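Local atomic coordinates of glutamate receptor 1 (PDB entry 4IO4), a protein that probably acts as a glutamate-gated ion channel, represented here by its extracellular ligand-binding domain with serine in the ligand pocket. Residues 164-169 / 177-182. Sequence-based numbering, arbitrary orientation.
Sequences EMYDSL and SFMDIG. With SER (serine), chain C.
M165 sets its sulfur against S177 and its methyl against M179, packing helix 162-171 against strand 176-180 in the periplasmic-binding-protein fold of this ligand-binding domain; the strand leads on to D180 in the L-glutamate site. Helix and strand run obliquely antiparallel, at 139°, their axes 10.1 Å apart at closest approach. With CG anti to the backbone N (chi1 -177°) and chi2 extended as well, M165 extends across toward the strand, a reach that suits a long, unbranched side chain. Its SD lies 3.3 Å from OG of S177, a residue small enough to leave room for the sulfur and whose hydroxyl is hydrogen-bonded to G134 O. A bend about the CG-SD bond (chi3 59°) brings CE of M165 3.6 Å from CG of M179. Y166, one residue on, projects its ring beside M179 in a Met-aromatic contact: the flexible thioether puts M179 SD at the ring edge, 5.4 Å from the centroid of the Y166 ring. The phenol OH, a polar end hydrogen-bonded to a glycerol probably from the crystallisation liquor, touches M179 CE. Past these buried side chains, D180 turns its carboxylate to the bound serine, whose N and OG both donate to D180 OD2, at 2.8 and 3.0 Å.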
ATOM      1  N   GLU A 164     -14.359  23.820   6.427  1.00 30.32           N
ATOM      2  CA  GLU A 164     -15.669  23.786   7.061  1.00 33.05           C
ATOM      3  C   GLU A 164     -15.662  22.795   8.217  1.00 32.69           C
ATOM      4  O   GLU A 164     -16.292  22.998   9.280  1.00 32.31           O
ATOM      5  CB  GLU A 164     -16.768  23.471   6.038  1.00 38.22           C
ATOM      6  CG  GLU A 164     -18.142  23.482   6.656  1.00 46.14           C
ATOM      7  CD  GLU A 164     -19.271  23.424   5.638  1.00 51.02           C
ATOM      8  OE1 GLU A 164     -19.145  22.678   4.649  1.00 39.64           O
ATOM      9  OE2 GLU A 164     -20.294  24.119   5.844  1.00 56.55           O
ATOM     10  N   MET A 165     -14.914  21.720   8.033  1.00 30.70           N
ATOM     11  CA  MET A 165     -14.783  20.726   9.082  1.00 27.03           C
ATOM     12  C   MET A 165     -14.168  21.345  10.343  1.00 32.45           C
ATOM     13  O   MET A 165     -14.681  21.173  11.437  1.00 31.08           O
ATOM     14  CB  MET A 165     -13.936  19.558   8.568  1.00 24.68           C
ATOM     15  CG  MET A 165     -13.782  18.404   9.545  1.00 29.08           C
ATOM     16  SD  MET A 165     -12.709  17.087   8.884  1.00 29.52           S
ATOM     17  CE  MET A 165     -11.180  17.977   8.598  1.00 28.07           C
ATOM     18  N   TYR A 166     -13.057  22.051  10.198  1.00 30.31           N
ATOM     19  CA  TYR A 166     -12.406  22.645  11.367  1.00 25.26           C
ATOM     20  C   TYR A 166     -13.290  23.685  12.038  1.00 27.62           C
ATOM     21  O   TYR A 166     -13.393  23.721  13.282  1.00 30.91           O
ATOM     22  CB  TYR A 166     -11.101  23.324  10.954  1.00 30.04           C
ATOM     23  CG  TYR A 166     -10.130  22.411  10.258  1.00 27.71           C
ATOM     24  CD1 TYR A 166      -9.854  21.149  10.773  1.00 26.06           C
ATOM     25  CD2 TYR A 166      -9.479  22.811   9.090  1.00 33.83           C
ATOM     26  CE1 TYR A 166      -8.979  20.299  10.148  1.00 35.35           C
ATOM     27  CE2 TYR A 166      -8.611  21.960   8.446  1.00 31.84           C
ATOM     28  CZ  TYR A 166      -8.369  20.704   8.986  1.00 31.34           C
ATOM     29  OH  TYR A 166      -7.500  19.858   8.380  1.00 29.55           O
ATOM     30  N   ASP A 167     -13.846  24.572  11.217  1.00 33.06           N
ATOM     31  CA  ASP A 167     -14.723  25.639  11.690  1.00 38.36           C
ATOM     32  C   ASP A 167     -15.879  25.035  12.483  1.00 33.73           C
ATOM     33  O   ASP A 167     -16.207  25.494  13.593  1.00 35.37           O
ATOM     34  CB  ASP A 167     -15.273  26.443  10.501  1.00 32.28           C
ATOM     35  CG  ASP A 167     -14.203  27.284   9.797  1.00 41.76           C
ATOM     36  OD1 ASP A 167     -13.109  27.462  10.360  1.00 45.88           O
ATOM     37  OD2 ASP A 167     -14.478  27.781   8.672  1.00 43.38           O
ATOM     38  N   SER A 168     -16.502  23.997  11.925  1.00 33.17           N
ATOM     39  CA  SER A 168     -17.700  23.417  12.562  1.00 33.50           C
ATOM     40  C   SER A 168     -17.381  22.807  13.927  1.00 34.10           C
ATOM     41  O   SER A 168     -18.106  23.026  14.899  1.00 34.77           O
ATOM     42  CB  SER A 168     -18.347  22.362  11.658  1.00 28.87           C
ATOM     43  OG  SER A 168     -18.735  22.927  10.425  1.00 37.09           O
ATOM     44  N   LEU A 169     -16.301  22.023  13.991  1.00 33.02           N
ATOM     45  CA  LEU A 169     -15.821  21.496  15.272  1.00 40.92           C
ATOM     46  C   LEU A 169     -15.563  22.599  16.280  1.00 34.79           C
ATOM     47  O   LEU A 169     -16.025  22.544  17.430  1.00 42.02           O
ATOM     48  CB  LEU A 169     -14.509  20.723  15.095  1.00 42.65           C
ATOM     49  CG  LEU A 169     -14.655  19.271  14.688  1.00 43.64           C
ATOM     50  CD1 LEU A 169     -13.273  18.731  14.371  1.00 39.56           C
ATOM     51  CD2 LEU A 169     -15.327  18.475  15.811  1.00 38.15           C
ATOM     52  N   SER A 177     -15.259  14.356  13.389  1.00 25.98           N
ATOM     53  CA  SER A 177     -15.194  14.069  11.976  1.00 24.13           C
ATOM     54  C   SER A 177     -14.112  13.008  11.741  1.00 23.95           C
ATOM     55  O   SER A 177     -13.512  12.524  12.689  1.00 26.96           O
ATOM     56  CB  SER A 177     -14.865  15.308  11.152  1.00 26.12           C
ATOM     57  OG  SER A 177     -15.107  15.010   9.778  1.00 29.31           O
ATOM     58  N   PHE A 178     -13.895  12.658  10.480  1.00 25.78           N
ATOM     59  CA  PHE A 178     -12.828  11.729  10.072  1.00 27.83           C
ATOM     60  C   PHE A 178     -11.758  12.416   9.239  1.00 27.58           C
ATOM     61  O   PHE A 178     -12.076  13.250   8.386  1.00 29.44           O
ATOM     62  CB  PHE A 178     -13.381  10.597   9.231  1.00 24.49           C
ATOM     63  CG  PHE A 178     -14.416   9.756   9.924  1.00 31.41           C
ATOM     64  CD1 PHE A 178     -14.441   9.630  11.307  1.00 31.94           C
ATOM     65  CD2 PHE A 178     -15.353   9.050   9.175  1.00 27.91           C
ATOM     66  CE1 PHE A 178     -15.408   8.842  11.940  1.00 34.12           C
ATOM     67  CE2 PHE A 178     -16.327   8.260   9.823  1.00 27.98           C
ATOM     68  CZ  PHE A 178     -16.329   8.151  11.203  1.00 28.88           C
ATOM     69  N   MET A 179     -10.489  12.034   9.457  1.00 26.05           N
ATOM     70  CA  MET A 179      -9.372  12.549   8.654  1.00 26.15           C
ATOM     71  C   MET A 179      -8.368  11.440   8.391  1.00 24.53           C
ATOM     72  O   MET A 179      -8.168  10.568   9.232  1.00 29.16           O
ATOM     73  CB  MET A 179      -8.595  13.666   9.358  1.00 29.81           C
ATOM     74  CG  MET A 179      -9.176  15.043   9.257  1.00 43.21           C
ATOM     75  SD  MET A 179      -8.008  16.289   9.880  1.00 31.43           S
ATOM     76  CE  MET A 179      -6.994  16.558   8.443  1.00 29.75           C
ATOM     77  N   ASP A 180      -7.685  11.533   7.252  1.00 21.66           N
ATOM     78  CA  ASP A 180      -6.571  10.659   6.969  1.00 23.06           C
ATOM     79  C   ASP A 180      -5.523  10.921   8.008  1.00 27.27           C
ATOM     80  O   ASP A 180      -5.367  12.037   8.480  1.00 26.96           O
ATOM     81  CB  ASP A 180      -5.965  10.940   5.598  1.00 24.73           C
ATOM     82  CG  ASP A 180      -6.941  10.718   4.459  1.00 27.43           C
ATOM     83  OD1 ASP A 180      -7.746   9.757   4.527  1.00 31.36           O
ATOM     84  OD2 ASP A 180      -6.898  11.511   3.487  1.00 27.18           O
ATOM     85  N   ILE A 181      -4.791   9.877   8.351  1.00 26.48           N
ATOM     86  CA  ILE A 181      -3.853   9.942   9.435  1.00 26.95           C
ATOM     87  C   ILE A 181      -2.705  10.922   9.240  1.00 29.54           C
ATOM     88  O   ILE A 181      -2.340  11.636  10.178  1.00 25.79           O
ATOM     89  CB  ILE A 181      -3.308   8.538   9.739  1.00 28.85           C
ATOM     90  CG1 ILE A 181      -2.621   8.534  11.111  1.00 40.84           C
ATOM     91  CG2 ILE A 181      -2.408   8.028   8.634  1.00 31.67           C
ATOM     92  CD1 ILE A 181      -2.375   7.125  11.629  1.00 41.83           C
ATOM     93  N   GLY A 182      -2.142  10.983   8.035  1.00 27.92           N
ATOM     94  CA  GLY A 182      -0.984  11.836   7.812  1.00 31.80           C
ATOM     95  C   GLY A 182      -1.342  13.285   8.039  1.00 27.82           C
ATOM     96  O   GLY A 182      -0.672  13.986   8.785  1.00 30.91           O
TER
HETATM   97  N   SER C 301      -8.044  10.723   1.062  1.00 23.09           N
HETATM   98  CA  SER C 301      -9.503  11.113   1.062  1.00 20.45           C
HETATM   99  C   SER C 301     -10.139  10.798  -0.266  1.00 26.99           C
HETATM  100  O   SER C 301      -9.425  10.529  -1.283  1.00 19.98           O
HETATM  101  CB  SER C 301      -9.709  12.594   1.406  1.00 26.10           C
HETATM  102  OG  SER C 301      -9.499  12.829   2.786  1.00 35.79           O
HETATM  103  OXT SER C 301     -11.383  10.816  -0.322  1.00 22.08           O